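Local coordinates for protein ribonucleoside triphosphate reductase (PDB 1L1L) that probably reduces ribonucleoside triphosphates to their 2'-deoxy forms with the help of coenzyme B12, as an allosterically regulated monomeric class II ribonucleotide reductase, at residues R574-D579 with D597-N602; R593-I598 with L685-K690. All coordinates share one frame; numbering follows the deposited sequence.

Interaction 1 (R574-D579 with D597-N602); sequences RIRFQD and DIYTEN
Over one face of the Arg-576 guanidinium lie Asp-597 OD2 and Thr-600 OG1, while CB of Tyr-599 comes to its edge, 3.4 Å from NH2. That NH2 in turn lies near the edge of the Tyr-599 ring, which carries Ile-598 CG1 over one face. The contact joins strand 570-578 of a four-stranded antiparallel sheet to the loop that leads from strand 593-596 into strand 603-611. Arg-576 and Asp-597 form a salt bridge, NH2 to OD2 3.1 Å, with the guanidinium and carboxylate planes 52° apart. This is no flat two-pronged pairing: the one hydrogen bond here, from NH2 to OD1, is weak. Arginine suits the place because its chain, bent at chi3 (-54°), can carry a broad charged group from the strand to the loop. Asp-597 OD1 also accepts from Tyr-599 N, 3.1 Å away and well above the carboxylate plane, closing an Asx turn. The turn probably helps to hold the acid. At the end of the strand the backbones meet directly. Asp-579 lays its carboxylate beside the carbonyl of Asn-602, though OD2 has its hydrogen-bond partner in Thr-604 OG1. Asp-579 N donates to Asn-602 O at 3.1 Å, nearly straight at 163°.

Interaction 2 (R593-I598 with L685-K690); sequences RTEADI and LQQAPK
Where edge strand 593-596 of the antiparallel sheet passes into a loop, the side-chain amide of Gln-687 bonds the backbone of Ala-596 and Ile-598. Gln-687 belongs to the loop between strands 674-679 and 690-692, and its amide spans one residue of the other segment, giving with one end and accepting with the other. NE2 donates to Ala-596 O at 3.2 Å, almost straight (169°), with the carbonyl oxygen close to the amide plane. OE1 accepts from Ile-598 N, also at 3.2 Å, the donor lying somewhat out of the plane of the amide C=O. Two bonds therefore fix the rotation of the amide, and glutamine suits the site because it offers a donor and an acceptor side by side on a long, uncharged arm. That arm is fully stretched, with CG anti to the backbone N (chi1 -166°), and carries the amide across to the strand end. Glu-595 comes from the opposite direction and brings OE1 to 2.9 Å from NE2 of Gln-687, the carboxylate and amide planes 61° apart; its other oxygen, OE2, makes a salt bridge with Arg-574 NE of strand 570-578. The negative charge beside NE2 probably polarises the amide. Less comfortably, OE1 of Gln-687 lies 3.1 Å from OD1 of Asp-597, two acceptors side by side, but that OD1 is bonded to Tyr-599 N. Apolar packing completes the contact: Ile-598 and the glutamine run alongside in opposite directions, with Ile-598 CD1 3.6 Å from Gln-687 CB.

Overall arrangement
Strand 570-578 comes first along the chain, followed by helix 583-589 and strand 593-596. Interaction 1 closes a loop of 17 residues by bringing 597-602 back against 574-579. Interaction 2 opens on 593-598, sharing Asp-597 and Ile-598, the first two residues of 597-602, and closes a much longer loop, 86 residues, that passes through strands 603-611, 650-653 and 674-679 before reaching 685-690. The loops follow one another, and neither encloses the other. Their centres are 8 Å apart, and Arg-574 joins them directly, bonding Ala-688 O through NH1 and probably Pro-689 O through its backbone N. Interaction 1 ties strand 570-578 to the loop after 593-596; interaction 2 ties the end of strand 593-596 to the loop before 690-692.

Interaction 1 (R574-D579 with D597-N602)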
loop_
_atom_site.group_PDB
_atom_site.type_symbol
_atom_site.label_atom_id
_atom_site.label_comp_id
_atom_site.label_asym_id
_atom_site.label_seq_id
_atom_site.Cartn_x
_atom_site.Cartn_y
_atom_site.Cartn_z
ATOM N N ARG A 574 18.539 13.610 -3.056
ATOM C CA ARG A 574 18.828 13.203 -4.425
ATOM C C ARG A 574 17.708 12.375 -5.042
ATOM O O ARG A 574 17.269 11.370 -4.471
ATOM C CB ARG A 574 20.128 12.387 -4.478
ATOM C CG ARG A 574 21.369 13.173 -4.125
ATOM C CD ARG A 574 22.628 12.329 -4.316
ATOM N NE ARG A 574 23.821 13.156 -4.238
ATOM C CZ ARG A 574 24.327 13.626 -3.108
ATOM N NH1 ARG A 574 23.751 13.338 -1.952
ATOM N NH2 ARG A 574 25.401 14.406 -3.139
ATOM N N ILE A 575 17.259 12.798 -6.218
ATOM C CA ILE A 575 16.220 12.099 -6.954
ATOM C C ILE A 575 16.879 11.539 -8.203
ATOM O O ILE A 575 17.558 12.263 -8.930
ATOM C CB ILE A 575 15.090 13.061 -7.352
ATOM C CG1 ILE A 575 14.598 13.795 -6.109
ATOM C CG2 ILE A 575 13.960 12.296 -8.010
ATOM C CD1 ILE A 575 14.205 12.862 -4.968
ATOM N N ARG A 576 16.691 10.245 -8.444
ATOM C CA ARG A 576 17.299 9.590 -9.591
ATOM C C ARG A 576 16.388 9.545 -10.809
ATOM O O ARG A 576 15.199 9.206 -10.706
ATOM C CB ARG A 576 17.746 8.177 -9.186
ATOM C CG ARG A 576 18.539 8.218 -7.883
ATOM C CD ARG A 576 19.495 7.052 -7.708
ATOM N NE ARG A 576 18.831 5.763 -7.839
ATOM C CZ ARG A 576 19.412 4.601 -7.553
ATOM N NH1 ARG A 576 18.741 3.461 -7.704
ATOM N NH2 ARG A 576 20.660 4.581 -7.096
ATOM N N PHE A 577 16.966 9.897 -11.958
ATOM C CA PHE A 577 16.266 9.933 -13.235
ATOM C C PHE A 577 17.015 9.148 -14.298
ATOM O O PHE A 577 18.243 9.107 -14.298
ATOM C CB PHE A 577 16.167 11.372 -13.786
ATOM C CG PHE A 577 15.363 12.312 -12.939
ATOM C CD1 PHE A 577 15.930 12.938 -11.835
ATOM C CD2 PHE A 577 14.024 12.555 -13.241
ATOM C CE1 PHE A 577 15.179 13.793 -11.031
ATOM C CE2 PHE A 577 13.262 13.408 -12.445
ATOM C CZ PHE A 577 13.836 14.028 -11.338
ATOM N N GLN A 578 16.266 8.562 -15.224
ATOM C CA GLN A 578 16.863 7.867 -16.353
ATOM C C GLN A 578 17.512 9.001 -17.146
ATOM O O GLN A 578 16.957 10.101 -17.227
ATOM C CB GLN A 578 15.780 7.191 -17.200
ATOM C CG GLN A 578 15.747 5.665 -17.073
ATOM C CD GLN A 578 14.454 5.040 -17.588
ATOM O OE1 GLN A 578 14.388 3.829 -17.822
ATOM N NE2 GLN A 578 13.416 5.857 -17.744
ATOM N N ASP A 579 18.688 8.750 -17.710
ATOM C CA ASP A 579 19.390 9.769 -18.479
ATOM C C ASP A 579 18.574 10.333 -19.643
ATOM O O ASP A 579 18.879 11.408 -20.142
ATOM C CB ASP A 579 20.716 9.218 -19.010
ATOM C CG ASP A 579 21.775 9.092 -17.934
ATOM O OD1 ASP A 579 22.901 8.678 -18.273
ATOM O OD2 ASP A 579 21.497 9.408 -16.757
ATOM N N ASP A 597 24.688 8.844 -11.504
ATOM C CA ASP A 597 24.405 8.020 -10.329
ATOM C C ASP A 597 25.404 6.862 -10.356
ATOM O O ASP A 597 25.601 6.240 -11.391
ATOM C CB ASP A 597 22.958 7.523 -10.408
ATOM C CG ASP A 597 22.641 6.423 -9.414
ATOM O OD1 ASP A 597 23.141 6.441 -8.270
ATOM O OD2 ASP A 597 21.856 5.535 -9.793
ATOM N N ILE A 598 26.045 6.596 -9.228
ATOM C CA ILE A 598 27.041 5.517 -9.165
ATOM C C ILE A 598 26.456 4.142 -8.870
ATOM O O ILE A 598 27.139 3.125 -9.032
ATOM C CB ILE A 598 28.126 5.812 -8.097
ATOM C CG1 ILE A 598 27.497 5.866 -6.700
ATOM C CG2 ILE A 598 28.841 7.108 -8.426
ATOM C CD1 ILE A 598 28.439 6.338 -5.607
ATOM N N TYR A 599 25.201 4.103 -8.435
ATOM C CA TYR A 599 24.554 2.836 -8.094
ATOM C C TYR A 599 23.739 2.209 -9.219
ATOM O O TYR A 599 23.356 1.038 -9.137
ATOM C CB TYR A 599 23.649 3.019 -6.871
ATOM C CG TYR A 599 24.359 3.587 -5.673
ATOM C CD1 TYR A 599 25.443 2.916 -5.094
ATOM C CD2 TYR A 599 23.989 4.822 -5.144
ATOM C CE1 TYR A 599 26.137 3.460 -4.037
ATOM C CE2 TYR A 599 24.672 5.379 -4.085
ATOM C CZ TYR A 599 25.752 4.701 -3.531
ATOM O OH TYR A 599 26.452 5.279 -2.506
ATOM N N THR A 600 23.478 2.973 -10.272
ATOM C CA THR A 600 22.683 2.470 -11.383
ATOM C C THR A 600 23.185 3.018 -12.701
ATOM O O THR A 600 23.485 4.207 -12.827
ATOM C CB THR A 600 21.193 2.866 -11.237
ATOM O OG1 THR A 600 20.759 2.619 -9.893
ATOM C CG2 THR A 600 20.329 2.053 -12.190
ATOM N N GLU A 601 23.261 2.143 -13.691
ATOM C CA GLU A 601 23.728 2.501 -15.017
ATOM C C GLU A 601 22.766 3.468 -15.718
ATOM O O GLU A 601 21.561 3.428 -15.478
ATOM C CB GLU A 601 23.878 1.221 -15.837
ATOM C CG GLU A 601 24.531 1.410 -17.181
ATOM C CD GLU A 601 24.996 0.094 -17.771
ATOM O OE1 GLU A 601 24.269 -0.910 -17.616
ATOM O OE2 GLU A 601 26.076 0.070 -18.400
ATOM N N ASN A 602 23.313 4.330 -16.573
ATOM C CA ASN A 602 22.530 5.308 -17.343
ATOM C C ASN A 602 21.489 6.056 -16.522
ATOM O O ASN A 602 20.348 6.219 -16.958
ATOM C CB ASN A 602 21.815 4.624 -18.507
ATOM C CG ASN A 602 22.751 3.831 -19.380
ATOM O OD1 ASN A 602 23.719 4.366 -19.929
ATOM N ND2 ASN A 602 22.467 2.542 -19.522
#

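Interaction 2 (R593-I598 with L685-K690)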
loop_
_atom_site.group_PDB
_atom_site.type_symbol
_atom_site.label_atom_id
_atom_site.label_comp_id
_atom_site.label_asym_id
_atom_site.label_seq_id
_atom_site.Cartn_x
_atom_site.Cartn_y
_atom_site.Cartn_z
ATOM N N ARG A 593 21.809 20.961 -9.282
ATOM C CA ARG A 593 23.081 20.271 -9.479
ATOM C C ARG A 593 22.780 18.826 -9.833
ATOM O O ARG A 593 21.870 18.230 -9.264
ATOM C CB ARG A 593 23.934 20.331 -8.208
ATOM C CG ARG A 593 24.507 21.712 -7.915
ATOM C CD ARG A 593 25.687 21.663 -6.936
ATOM N NE ARG A 593 26.186 23.012 -6.657
ATOM C CZ ARG A 593 27.123 23.309 -5.761
ATOM N NH1 ARG A 593 27.688 22.354 -5.035
ATOM N NH2 ARG A 593 27.498 24.573 -5.590
ATOM N N THR A 594 23.530 18.277 -10.789
ATOM C CA THR A 594 23.333 16.895 -11.223
ATOM C C THR A 594 24.670 16.149 -11.305
ATOM O O THR A 594 25.736 16.762 -11.371
ATOM C CB THR A 594 22.655 16.814 -12.611
ATOM O OG1 THR A 594 23.554 17.292 -13.618
ATOM C CG2 THR A 594 21.386 17.662 -12.646
ATOM N N GLU A 595 24.594 14.821 -11.319
ATOM C CA GLU A 595 25.783 13.983 -11.385
ATOM C C GLU A 595 25.341 12.591 -11.805
ATOM O O GLU A 595 24.195 12.201 -11.574
ATOM C CB GLU A 595 26.442 13.903 -10.003
ATOM C CG GLU A 595 25.613 13.089 -9.012
ATOM C CD GLU A 595 26.053 13.246 -7.572
ATOM O OE1 GLU A 595 27.251 12.997 -7.275
ATOM O OE2 GLU A 595 25.191 13.609 -6.731
ATOM N N ALA A 596 26.240 11.843 -12.432
ATOM C CA ALA A 596 25.902 10.487 -12.833
ATOM C C ALA A 596 25.716 9.683 -11.541
ATOM O O ALA A 596 26.471 9.844 -10.586
ATOM C CB ALA A 596 27.028 9.898 -13.682
ATOM N N ASP A 597 24.688 8.844 -11.504
ATOM C CA ASP A 597 24.405 8.020 -10.329
ATOM C C ASP A 597 25.404 6.862 -10.356
ATOM O O ASP A 597 25.601 6.240 -11.391
ATOM C CB ASP A 597 22.958 7.523 -10.408
ATOM C CG ASP A 597 22.641 6.423 -9.414
ATOM O OD1 ASP A 597 23.141 6.441 -8.270
ATOM O OD2 ASP A 597 21.856 5.535 -9.793
ATOM N N ILE A 598 26.045 6.596 -9.228
ATOM C CA ILE A 598 27.041 5.517 -9.165
ATOM C C ILE A 598 26.456 4.142 -8.870
ATOM O O ILE A 598 27.139 3.125 -9.032
ATOM C CB ILE A 598 28.126 5.812 -8.097
ATOM C CG1 ILE A 598 27.497 5.866 -6.700
ATOM C CG2 ILE A 598 28.841 7.108 -8.426
ATOM C CD1 ILE A 598 28.439 6.338 -5.607
ATOM N N LEU A 685 26.734 6.183 3.084
ATOM C CA LEU A 685 26.634 6.042 1.636
ATOM C C LEU A 685 27.435 7.156 0.989
ATOM O O LEU A 685 27.306 8.319 1.362
ATOM C CB LEU A 685 25.177 6.105 1.179
ATOM C CG LEU A 685 24.319 4.859 1.403
ATOM C CD1 LEU A 685 22.884 5.132 0.978
ATOM C CD2 LEU A 685 24.890 3.706 0.602
ATOM N N GLN A 686 28.275 6.796 0.028
ATOM C CA GLN A 686 29.106 7.770 -0.662
ATOM C C GLN A 686 28.269 8.806 -1.417
ATOM O O GLN A 686 28.631 9.982 -1.470
ATOM C CB GLN A 686 30.053 7.046 -1.617
ATOM C CG GLN A 686 30.995 7.950 -2.385
ATOM C CD GLN A 686 32.295 7.240 -2.758
ATOM O OE1 GLN A 686 32.287 6.070 -3.123
ATOM N NE2 GLN A 686 33.411 7.957 -2.679
ATOM N N GLN A 687 27.162 8.366 -2.000
ATOM C CA GLN A 687 26.264 9.262 -2.730
ATOM C C GLN A 687 24.873 9.100 -2.112
ATOM O O GLN A 687 23.955 8.562 -2.731
ATOM C CB GLN A 687 26.242 8.885 -4.217
ATOM C CG GLN A 687 25.623 9.937 -5.130
ATOM C CD GLN A 687 25.640 9.524 -6.592
ATOM O OE1 GLN A 687 24.932 8.604 -7.002
ATOM N NE2 GLN A 687 26.458 10.201 -7.386
ATOM N N ALA A 688 24.733 9.582 -0.881
ATOM C CA ALA A 688 23.492 9.473 -0.117
ATOM C C ALA A 688 22.241 10.088 -0.731
ATOM O O ALA A 688 22.272 11.215 -1.224
ATOM C CB ALA A 688 23.704 10.065 1.275
ATOM N N PRO A 689 21.115 9.353 -0.696
ATOM C CA PRO A 689 19.854 9.856 -1.243
ATOM C C PRO A 689 19.398 11.045 -0.389
ATOM O O PRO A 689 18.640 11.897 -0.845
ATOM C CB PRO A 689 18.916 8.654 -1.128
ATOM C CG PRO A 689 19.450 7.917 0.054
ATOM C CD PRO A 689 20.949 7.982 -0.182
ATOM N N LYS A 690 19.868 11.073 0.856
ATOM C CA LYS A 690 19.570 12.155 1.789
ATOM C C LYS A 690 20.843 12.508 2.548
ATOM O O LYS A 690 21.272 11.785 3.448
ATOM C CB LYS A 690 18.466 11.752 2.772
ATOM C CG LYS A 690 17.097 11.599 2.133
ATOM C CD LYS A 690 16.022 11.365 3.187
ATOM C CE LYS A 690 14.700 10.934 2.558
ATOM N NZ LYS A 690 13.652 10.657 3.600
#